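Local structure of dihydrodipicolinate synthase (Bacillus clausii KSM-K16, 3E96) at residues H33-T38 and V75-G80; L62-A67 and I96-A101; E69-T74 and V84-G89. The protein probably catalyses the condensation that yields 4-hydroxy-tetrahydrodipicolinate, as a lyase of the DapA family built on a TIM barrel. All blocks are in the same frame, centred on the assembly; numbering follows the deposited sequence.

Contact 1 (H33-T38 and V75-G80); sequences HHYKET and VEYVHG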
loop_
_atom_site.group_PDB
_atom_site.type_symbol
_atom_site.label_atom_id
_atom_site.label_comp_id
_atom_site.label_asym_id
_atom_site.label_seq_id
_atom_site.Cartn_x
_atom_site.Cartn_y
_atom_site.Cartn_z
ATOM N N HIS B 33 -10.729 -19.739 -16.573
ATOM C CA HIS B 33 -11.787 -19.861 -17.564
ATOM C C HIS B 33 -12.649 -18.610 -17.443
ATOM O O HIS B 33 -13.022 -17.993 -18.444
ATOM C CB HIS B 33 -12.641 -21.105 -17.305
ATOM C CG HIS B 33 -13.758 -21.279 -18.287
ATOM N ND1 HIS B 33 -13.542 -21.403 -19.643
ATOM C CD2 HIS B 33 -15.100 -21.339 -18.113
ATOM C CE1 HIS B 33 -14.703 -21.530 -20.262
ATOM N NE2 HIS B 33 -15.664 -21.494 -19.356
ATOM N N HIS B 34 -12.962 -18.234 -16.207
ATOM C CA HIS B 34 -13.768 -17.043 -15.979
ATOM C C HIS B 34 -12.987 -15.806 -16.410
ATOM O O HIS B 34 -13.566 -14.837 -16.899
ATOM C CB HIS B 34 -14.165 -16.943 -14.504
ATOM C CG HIS B 34 -15.161 -17.979 -14.080
ATOM N ND1 HIS B 34 -15.598 -18.104 -12.780
ATOM C CD2 HIS B 34 -15.825 -18.920 -14.793
ATOM C CE1 HIS B 34 -16.492 -19.077 -12.708
ATOM N NE2 HIS B 34 -16.648 -19.588 -13.917
ATOM N N TYR B 35 -11.670 -15.843 -16.237
ATOM C CA TYR B 35 -10.841 -14.709 -16.635
ATOM C C TYR B 35 -10.932 -14.531 -18.149
ATOM O O TYR B 35 -11.068 -13.414 -18.649
ATOM C CB TYR B 35 -9.379 -14.927 -16.230
ATOM C CG TYR B 35 -8.515 -13.712 -16.485
ATOM C CD1 TYR B 35 -8.746 -12.514 -15.800
ATOM C CD2 TYR B 35 -7.497 -13.741 -17.437
ATOM C CE1 TYR B 35 -7.986 -11.376 -16.061
ATOM C CE2 TYR B 35 -6.730 -12.607 -17.711
ATOM C CZ TYR B 35 -6.983 -11.427 -17.018
ATOM O OH TYR B 35 -6.249 -10.299 -17.296
ATOM N N LYS B 36 -10.859 -15.639 -18.881
ATOM C CA LYS B 36 -10.947 -15.583 -20.336
ATOM C C LYS B 36 -12.278 -14.968 -20.757
ATOM O O LYS B 36 -12.334 -14.173 -21.696
ATOM C CB LYS B 36 -10.808 -16.988 -20.933
ATOM C CG LYS B 36 -11.059 -17.053 -22.432
ATOM C CD LYS B 36 -10.751 -18.446 -22.974
ATOM C CE LYS B 36 -11.561 -18.742 -24.229
ATOM N NZ LYS B 36 -11.377 -17.716 -25.283
ATOM N N GLU B 37 -13.347 -15.347 -20.064
ATOM C CA GLU B 37 -14.676 -14.820 -20.358
ATOM C C GLU B 37 -14.708 -13.309 -20.162
ATOM O O GLU B 37 -15.353 -12.585 -20.921
ATOM C CB GLU B 37 -15.720 -15.461 -19.442
ATOM C CG GLU B 37 -16.090 -16.887 -19.806
ATOM C CD GLU B 37 -16.947 -17.548 -18.744
ATOM O OE1 GLU B 37 -17.798 -16.855 -18.146
ATOM O OE2 GLU B 37 -16.775 -18.766 -18.513
ATOM N N THR B 38 -14.014 -12.846 -19.129
ATOM C CA THR B 38 -13.952 -11.424 -18.811
ATOM C C THR B 38 -13.160 -10.684 -19.883
ATOM O O THR B 38 -13.583 -9.637 -20.377
ATOM C CB THR B 38 -13.285 -11.204 -17.442
ATOM O OG1 THR B 38 -14.030 -11.904 -16.439
ATOM C CG2 THR B 38 -13.249 -9.725 -17.096
ATOM N N VAL B 75 -2.252 -11.968 -22.594
ATOM C CA VAL B 75 -1.677 -11.928 -23.931
ATOM C C VAL B 75 -2.253 -13.069 -24.766
ATOM O O VAL B 75 -2.604 -12.881 -25.931
ATOM C CB VAL B 75 -0.135 -12.044 -23.881
ATOM C CG1 VAL B 75 0.430 -12.198 -25.289
ATOM C CG2 VAL B 75 0.452 -10.806 -23.216
ATOM N N GLU B 76 -2.376 -14.247 -24.161
ATOM C CA GLU B 76 -2.912 -15.402 -24.872
ATOM C C GLU B 76 -4.382 -15.226 -25.237
ATOM O O GLU B 76 -4.768 -15.429 -26.391
ATOM C CB GLU B 76 -2.769 -16.679 -24.034
ATOM C CG GLU B 76 -3.195 -17.948 -24.783
ATOM C CD GLU B 76 -3.443 -19.134 -23.865
ATOM O OE1 GLU B 76 -2.651 -19.337 -22.925
ATOM O OE2 GLU B 76 -4.428 -19.875 -24.093
ATOM N N TYR B 77 -5.202 -14.853 -24.259
ATOM C CA TYR B 77 -6.629 -14.695 -24.503
ATOM C C TYR B 77 -6.998 -13.517 -25.393
ATOM O O TYR B 77 -8.020 -13.558 -26.079
ATOM C CB TYR B 77 -7.392 -14.599 -23.180
ATOM C CG TYR B 77 -7.251 -15.822 -22.294
ATOM C CD1 TYR B 77 -7.190 -17.107 -22.841
ATOM C CD2 TYR B 77 -7.191 -15.695 -20.909
ATOM C CE1 TYR B 77 -7.068 -18.235 -22.023
ATOM C CE2 TYR B 77 -7.072 -16.810 -20.086
ATOM C CZ TYR B 77 -7.007 -18.076 -20.646
ATOM O OH TYR B 77 -6.867 -19.173 -19.826
ATOM N N VAL B 78 -6.174 -12.473 -25.380
ATOM C CA VAL B 78 -6.420 -11.289 -26.200
ATOM C C VAL B 78 -5.949 -11.525 -27.634
ATOM O O VAL B 78 -6.604 -11.115 -28.590
ATOM C CB VAL B 78 -5.676 -10.052 -25.636
ATOM C CG1 VAL B 78 -5.748 -8.898 -26.627
ATOM C CG2 VAL B 78 -6.293 -9.635 -24.303
ATOM N N HIS B 79 -4.811 -12.199 -27.758
ATOM C CA HIS B 79 -4.189 -12.503 -29.042
ATOM C C HIS B 79 -4.332 -11.418 -30.109
ATOM O O HIS B 79 -4.950 -11.630 -31.153
ATOM C CB HIS B 79 -4.689 -13.855 -29.580
ATOM C CG HIS B 79 -6.175 -13.957 -29.719
ATOM N ND1 HIS B 79 -6.898 -13.185 -30.603
ATOM C CD2 HIS B 79 -7.073 -14.762 -29.104
ATOM C CE1 HIS B 79 -8.176 -13.512 -30.528
ATOM N NE2 HIS B 79 -8.309 -14.466 -29.626
ATOM N N GLY B 80 -3.753 -10.252 -29.829
ATOM C CA GLY B 80 -3.774 -9.148 -30.776
ATOM C C GLY B 80 -5.005 -8.264 -30.883
ATOM O O GLY B 80 -4.949 -7.228 -31.543
HETATM O O HOH W 1 -10.135 -15.694 -25.653
#
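Lys36 and Tyr77 make a CH-pi contact between helices 32-43 and 64-78, two consecutive helices of the outer layer of the barrel. The backbones come close here, with the CA atoms of Lys36 and Tyr77 6.1 Å apart, and an aromatic ring fills the approach. The Tyr77 ring presents one face to the lysine: Lys36 CB stands 3.7 Å from the centroid of the Tyr77 ring and only 6° off its normal. From there the aliphatic chain runs on across the same ring, with Lys36 CD 3.8 Å from Tyr77 CD1. With CG set anti to the backbone N (chi1 173°), the methylenes of Lys36 follow the ring before the chain bends at chi4 and carries the ammonium group onward to a salt bridge with Asp40. The second tyrosine, whose side chain lies about 10 Å from that of Thr56, a predicted pyruvate-binding residue, arrives differently. Tyr35 CD2 meets Tyr77 CD2 at 4.0 Å, close to the plane of the Tyr77 ring and at its edge, so that one ring is gripped over a face and at its rim by two successive residues of helix 32-43. Trp32 and Val39 of that helix also touch Tyr77, whose hydroxyl is hydrogen-bonded to Arg73. This is helix-to-helix packing of the kind found between neighbouring helices of the outer layer of an (alpha/beta)8 TIM barrel.

Contact 2 (L62-A67 and I96-A101); sequences LSLEEA and IELGNA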
loop_
_atom_site.group_PDB
_atom_site.type_symbol
_atom_site.label_atom_id
_atom_site.label_comp_id
_atom_site.label_asym_id
_atom_site.label_seq_id
_atom_site.Cartn_x
_atom_site.Cartn_y
_atom_site.Cartn_z
ATOM N N LEU B 62 -2.642 -10.629 -5.303
ATOM C CA LEU B 62 -2.003 -11.691 -6.080
ATOM C C LEU B 62 -0.553 -11.890 -5.660
ATOM O O LEU B 62 0.121 -10.944 -5.257
ATOM C CB LEU B 62 -2.012 -11.342 -7.575
ATOM C CG LEU B 62 -3.326 -10.972 -8.269
ATOM C CD1 LEU B 62 -3.021 -10.532 -9.699
ATOM C CD2 LEU B 62 -4.278 -12.156 -8.261
ATOM N N SER B 63 -0.070 -13.124 -5.747
ATOM C CA SER B 63 1.327 -13.382 -5.429
ATOM C C SER B 63 2.068 -12.866 -6.663
ATOM O O SER B 63 1.442 -12.597 -7.693
ATOM C CB SER B 63 1.578 -14.879 -5.270
ATOM O OG SER B 63 1.370 -15.546 -6.501
ATOM N N LEU B 64 3.384 -12.717 -6.570
ATOM C CA LEU B 64 4.155 -12.237 -7.713
ATOM C C LEU B 64 3.996 -13.177 -8.900
ATOM O O LEU B 64 3.910 -12.737 -10.046
ATOM C CB LEU B 64 5.639 -12.119 -7.354
ATOM C CG LEU B 64 6.044 -11.015 -6.377
ATOM C CD1 LEU B 64 7.568 -11.015 -6.216
ATOM C CD2 LEU B 64 5.564 -9.659 -6.903
ATOM N N GLU B 65 3.960 -14.476 -8.624
ATOM C CA GLU B 65 3.814 -15.465 -9.685
ATOM C C GLU B 65 2.427 -15.390 -10.328
ATOM O O GLU B 65 2.292 -15.556 -11.539
ATOM C CB GLU B 65 4.077 -16.872 -9.125
ATOM C CG GLU B 65 3.985 -18.002 -10.149
ATOM C CD GLU B 65 4.859 -17.769 -11.373
ATOM O OE1 GLU B 65 6.006 -17.296 -11.217
ATOM O OE2 GLU B 65 4.396 -18.074 -12.495
ATOM N N GLU B 66 1.395 -15.148 -9.523
ATOM C CA GLU B 66 0.048 -15.040 -10.068
ATOM C C GLU B 66 -0.066 -13.791 -10.936
ATOM O O GLU B 66 -0.772 -13.790 -11.948
ATOM C CB GLU B 66 -0.991 -14.974 -8.949
ATOM C CG GLU B 66 -1.223 -16.283 -8.229
ATOM C CD GLU B 66 -2.268 -16.145 -7.140
ATOM O OE1 GLU B 66 -2.173 -15.186 -6.347
ATOM O OE2 GLU B 66 -3.180 -16.993 -7.072
ATOM N N ALA B 67 0.624 -12.724 -10.537
ATOM C CA ALA B 67 0.597 -11.480 -11.302
ATOM C C ALA B 67 1.233 -11.719 -12.672
ATOM O O ALA B 67 0.696 -11.299 -13.695
ATOM C CB ALA B 67 1.354 -10.385 -10.560
ATOM N N ILE B 96 10.825 -3.969 -11.610
ATOM C CA ILE B 96 11.607 -4.236 -12.808
ATOM C C ILE B 96 11.484 -5.704 -13.207
ATOM O O ILE B 96 11.425 -6.022 -14.393
ATOM C CB ILE B 96 13.091 -3.853 -12.590
ATOM C CG1 ILE B 96 13.195 -2.336 -12.397
ATOM C CG2 ILE B 96 13.936 -4.291 -13.790
ATOM C CD1 ILE B 96 14.555 -1.855 -11.916
ATOM N N GLU B 97 11.437 -6.592 -12.216
ATOM C CA GLU B 97 11.293 -8.024 -12.478
ATOM C C GLU B 97 9.941 -8.280 -13.145
ATOM O O GLU B 97 9.853 -8.999 -14.145
ATOM C CB GLU B 97 11.374 -8.822 -11.173
ATOM C CG GLU B 97 11.234 -10.330 -11.358
ATOM C CD GLU B 97 11.307 -11.094 -10.046
ATOM O OE1 GLU B 97 12.258 -10.861 -9.271
ATOM O OE2 GLU B 97 10.420 -11.935 -9.792
ATOM N N LEU B 98 8.888 -7.691 -12.585
ATOM C CA LEU B 98 7.545 -7.850 -13.141
ATOM C C LEU B 98 7.472 -7.230 -14.534
ATOM O O LEU B 98 6.830 -7.774 -15.430
ATOM C CB LEU B 98 6.503 -7.187 -12.231
ATOM C CG LEU B 98 6.137 -7.883 -10.916
ATOM C CD1 LEU B 98 5.340 -6.915 -10.044
ATOM C CD2 LEU B 98 5.324 -9.139 -11.197
ATOM N N GLY B 99 8.128 -6.085 -14.707
ATOM C CA GLY B 99 8.128 -5.413 -15.997
ATOM C C GLY B 99 8.812 -6.238 -17.076
ATOM O O GLY B 99 8.302 -6.375 -18.188
ATOM N N ASN B 100 9.978 -6.784 -16.750
ATOM C CA ASN B 100 10.716 -7.604 -17.702
ATOM C C ASN B 100 9.932 -8.876 -18.028
ATOM O O ASN B 100 10.004 -9.392 -19.146
ATOM C CB ASN B 100 12.096 -7.943 -17.134
ATOM C CG ASN B 100 13.099 -6.826 -17.350
ATOM O OD1 ASN B 100 14.016 -6.630 -16.551
ATOM N ND2 ASN B 100 12.938 -6.096 -18.444
ATOM N N ALA B 101 9.173 -9.371 -17.056
ATOM C CA ALA B 101 8.362 -10.569 -17.258
ATOM C C ALA B 101 7.231 -10.255 -18.239
ATOM O O ALA B 101 6.943 -11.041 -19.144
ATOM C CB ALA B 101 7.789 -11.046 -15.925
#
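Leu98 sends its two methyl groups against the first turn of the neighbouring helix, one meeting Leu64 and the other Ala67. In the TIM barrel of this enzyme the contact joins the start of helix 64-78 to the middle of helix 92-105, which follow one another in the outer layer. The two branches have different partners: Leu98 CD1 approaches Leu64 CD2 to 4.2 Å, while Leu98 CD2 lies 4.2 Å from Ala67 CB. That second methyl also comes to 4.0 Å from the carbonyl oxygen, Leu64 O, so it packs on backbone as well as on side chains. Both leucines place CG anti to the carbonyl carbon (chi1 -70° in Leu64, -74° in Leu98); their side chains cross at about a right angle and touch through single methyls, Leu64 CD2 and Leu98 CD1. Nothing polar joins the two segments; a salt bridge from Glu97 to Lys68 spans the same pair of helices close by. The assembly uses this region too, because Leu64 packs against Leu64 of the second subunit and Ser63 against Ser93 of that subunit. The turn that bears Leu64 is fixed by a capping box at the helix start. Ser63 OG, at the N-cap, accepts from Glu66 N at 3.0 Å, and Glu66 returns the bond while its other carboxylate oxygen pairs with Arg279. In that return bond Ser63 N points at the anti lone pair of Glu66 OE1, 3.0 Å away, with an N-H...O angle of 167°.

Contact 3 (E69-T74 and V84-G89); sequences EEVRRT and VVAGIG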
loop_
_atom_site.group_PDB
_atom_site.type_symbol
_atom_site.label_atom_id
_atom_site.label_comp_id
_atom_site.label_asym_id
_atom_site.label_seq_id
_atom_site.Cartn_x
_atom_site.Cartn_y
_atom_site.Cartn_z
ATOM N N GLU B 69 1.610 -14.589 -14.254
ATOM C CA GLU B 69 0.755 -15.498 -15.008
ATOM C C GLU B 69 -0.463 -14.775 -15.575
ATOM O O GLU B 69 -0.903 -15.071 -16.685
ATOM C CB GLU B 69 0.303 -16.660 -14.115
ATOM C CG GLU B 69 -0.606 -17.697 -14.789
ATOM C CD GLU B 69 0.087 -18.494 -15.887
ATOM O OE1 GLU B 69 1.335 -18.463 -15.954
ATOM O OE2 GLU B 69 -0.619 -19.162 -16.678
ATOM N N GLU B 70 -1.018 -13.828 -14.824
ATOM C CA GLU B 70 -2.183 -13.110 -15.332
ATOM C C GLU B 70 -1.811 -12.347 -16.599
ATOM O O GLU B 70 -2.582 -12.312 -17.559
ATOM C CB GLU B 70 -2.750 -12.144 -14.285
ATOM C CG GLU B 70 -3.931 -11.323 -14.812
ATOM C CD GLU B 70 -4.746 -10.676 -13.713
ATOM O OE1 GLU B 70 -5.351 -11.422 -12.912
ATOM O OE2 GLU B 70 -4.785 -9.427 -13.650
ATOM N N VAL B 71 -0.632 -11.734 -16.610
ATOM C CA VAL B 71 -0.200 -11.002 -17.794
ATOM C C VAL B 71 -0.048 -11.983 -18.962
ATOM O O VAL B 71 -0.505 -11.706 -20.071
ATOM C CB VAL B 71 1.137 -10.258 -17.553
ATOM C CG1 VAL B 71 1.606 -9.585 -18.840
ATOM C CG2 VAL B 71 0.947 -9.202 -16.469
ATOM N N ARG B 72 0.569 -13.135 -18.708
ATOM C CA ARG B 72 0.745 -14.139 -19.762
ATOM C C ARG B 72 -0.606 -14.602 -20.301
ATOM O O ARG B 72 -0.806 -14.674 -21.512
ATOM C CB ARG B 72 1.528 -15.351 -19.238
ATOM C CG ARG B 72 2.979 -15.052 -18.883
ATOM C CD ARG B 72 3.774 -16.336 -18.663
ATOM N NE ARG B 72 3.406 -17.034 -17.433
ATOM C CZ ARG B 72 4.050 -16.904 -16.277
ATOM N NH1 ARG B 72 5.103 -16.098 -16.179
ATOM N NH2 ARG B 72 3.655 -17.593 -15.219
ATOM N N ARG B 73 -1.526 -14.924 -19.396
ATOM C CA ARG B 73 -2.860 -15.375 -19.780
ATOM C C ARG B 73 -3.574 -14.321 -20.627
ATOM O O ARG B 73 -4.254 -14.650 -21.598
ATOM C CB ARG B 73 -3.696 -15.672 -18.530
ATOM C CG ARG B 73 -3.203 -16.855 -17.698
ATOM C CD ARG B 73 -3.890 -18.156 -18.102
ATOM N NE ARG B 73 -3.365 -19.297 -17.355
ATOM C CZ ARG B 73 -3.904 -20.514 -17.362
ATOM N NH1 ARG B 73 -4.994 -20.759 -18.075
ATOM N NH2 ARG B 73 -3.344 -21.488 -16.656
ATOM N N THR B 74 -3.424 -13.054 -20.249
ATOM C CA THR B 74 -4.065 -11.963 -20.974
ATOM C C THR B 74 -3.567 -11.898 -22.416
ATOM O O THR B 74 -4.362 -11.782 -23.350
ATOM C CB THR B 74 -3.802 -10.610 -20.284
ATOM O OG1 THR B 74 -4.262 -10.673 -18.927
ATOM C CG2 THR B 74 -4.535 -9.484 -21.012
ATOM N N VAL B 84 -2.062 -4.652 -24.590
ATOM C CA VAL B 84 -1.999 -5.212 -23.248
ATOM C C VAL B 84 -1.003 -4.406 -22.424
ATOM O O VAL B 84 0.183 -4.366 -22.742
ATOM C CB VAL B 84 -1.554 -6.691 -23.287
ATOM C CG1 VAL B 84 -1.408 -7.237 -21.872
ATOM C CG2 VAL B 84 -2.572 -7.511 -24.065
ATOM N N VAL B 85 -1.501 -3.751 -21.379
ATOM C CA VAL B 85 -0.669 -2.946 -20.495
ATOM C C VAL B 85 -0.587 -3.673 -19.158
ATOM O O VAL B 85 -1.600 -3.872 -18.490
ATOM C CB VAL B 85 -1.281 -1.550 -20.286
ATOM C CG1 VAL B 85 -0.392 -0.724 -19.357
ATOM C CG2 VAL B 85 -1.464 -0.856 -21.639
ATOM N N ALA B 86 0.622 -4.071 -18.774
ATOM C CA ALA B 86 0.820 -4.814 -17.536
ATOM C C ALA B 86 1.092 -3.963 -16.300
ATOM O O ALA B 86 2.050 -3.190 -16.258
ATOM C CB ALA B 86 1.954 -5.828 -17.721
ATOM N N GLY B 87 0.240 -4.115 -15.291
ATOM C CA GLY B 87 0.439 -3.382 -14.059
ATOM C C GLY B 87 1.614 -3.991 -13.313
ATOM O O GLY B 87 1.736 -5.220 -13.235
ATOM N N ILE B 88 2.490 -3.139 -12.787
ATOM C CA ILE B 88 3.651 -3.590 -12.024
ATOM C C ILE B 88 3.811 -2.684 -10.804
ATOM O O ILE B 88 3.220 -1.599 -10.747
ATOM C CB ILE B 88 4.958 -3.561 -12.875
ATOM C CG1 ILE B 88 5.292 -2.131 -13.302
ATOM C CG2 ILE B 88 4.794 -4.443 -14.109
ATOM C CD1 ILE B 88 6.607 -2.027 -14.090
ATOM N N GLY B 89 4.593 -3.125 -9.823
ATOM C CA GLY B 89 4.774 -2.319 -8.624
ATOM C C GLY B 89 5.740 -2.917 -7.615
ATOM O O GLY B 89 6.566 -3.755 -7.975
#
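Val71 and Thr74 press helix 64-78 onto Ala86 and Val84 of strand 83-88, while the other residues of segment 69-74 have polar partners. Glu69 heads a salt-bridge network on the helix: its OE1 accepts from both NE and NH2 of Arg72, and its OE2 is bound by Arg73 NE at 2.8 Å through the anti lone pair. Glu70, buried, gives its carboxylate to Thr21 and to the backbone N of Cys53. Val71 straddles the methyl of Ala86, with Val71 CG2 3.7 Å and Val71 CG1 3.9 Å from Ala86 CB; Ala102 of helix 92-105 touches both residues. Arg72 grips Glu69 side-on, with Glu69 CA over one face of its guanidinium, toward the rim, and reaches Glu65 as well. Arg73 adds a cation-pi contact with Trp32. Thr74 then splits its two branches. With CG2 anti to the backbone N (OG1 chi1 -57°), the methyl meets the strand, Thr74 CG2 being 3.9 Å from Val84 CG1, while Thr74 OG1 donates to Glu70 O at 2.7 Å and hydrogen-bonds to Tyr35 OH. Glu70 O is thus held from opposite faces of its plane by the hydroxyl and by Thr74 N. A valine here, lacking the hydroxyl, would probably leave Tyr35 OH without this buried partner and Glu70 O with one grip fewer. The arrangement is that of a beta-alpha-beta unit, strand 49-50, helix 64-78 and strand 83-88, in which the helix packs on the outside of the TIM barrel beside its own strands.

In the fold
From the N terminus, helix 32-43 comes first, and contact 1 closes the loop from it to the end of helix 64-78. Contact 2 starts at the beginning of that same helix and closes a loop onto helix 92-105, so contacts 1 and 2 cross along the chain; their nearest atoms stay about 8 Å apart. Contact 3 is nested inside the loop of contact 2 and also crosses contact 1, joining the inner side of helix 64-78 to strand 83-88. Ile88 of contact 3 packs on Leu98 of contact 2. Together the three tie one helix to its predecessor, its successor and the following barrel strand, a compact example of how a TIM barrel repeats neighbour-to-neighbour packing.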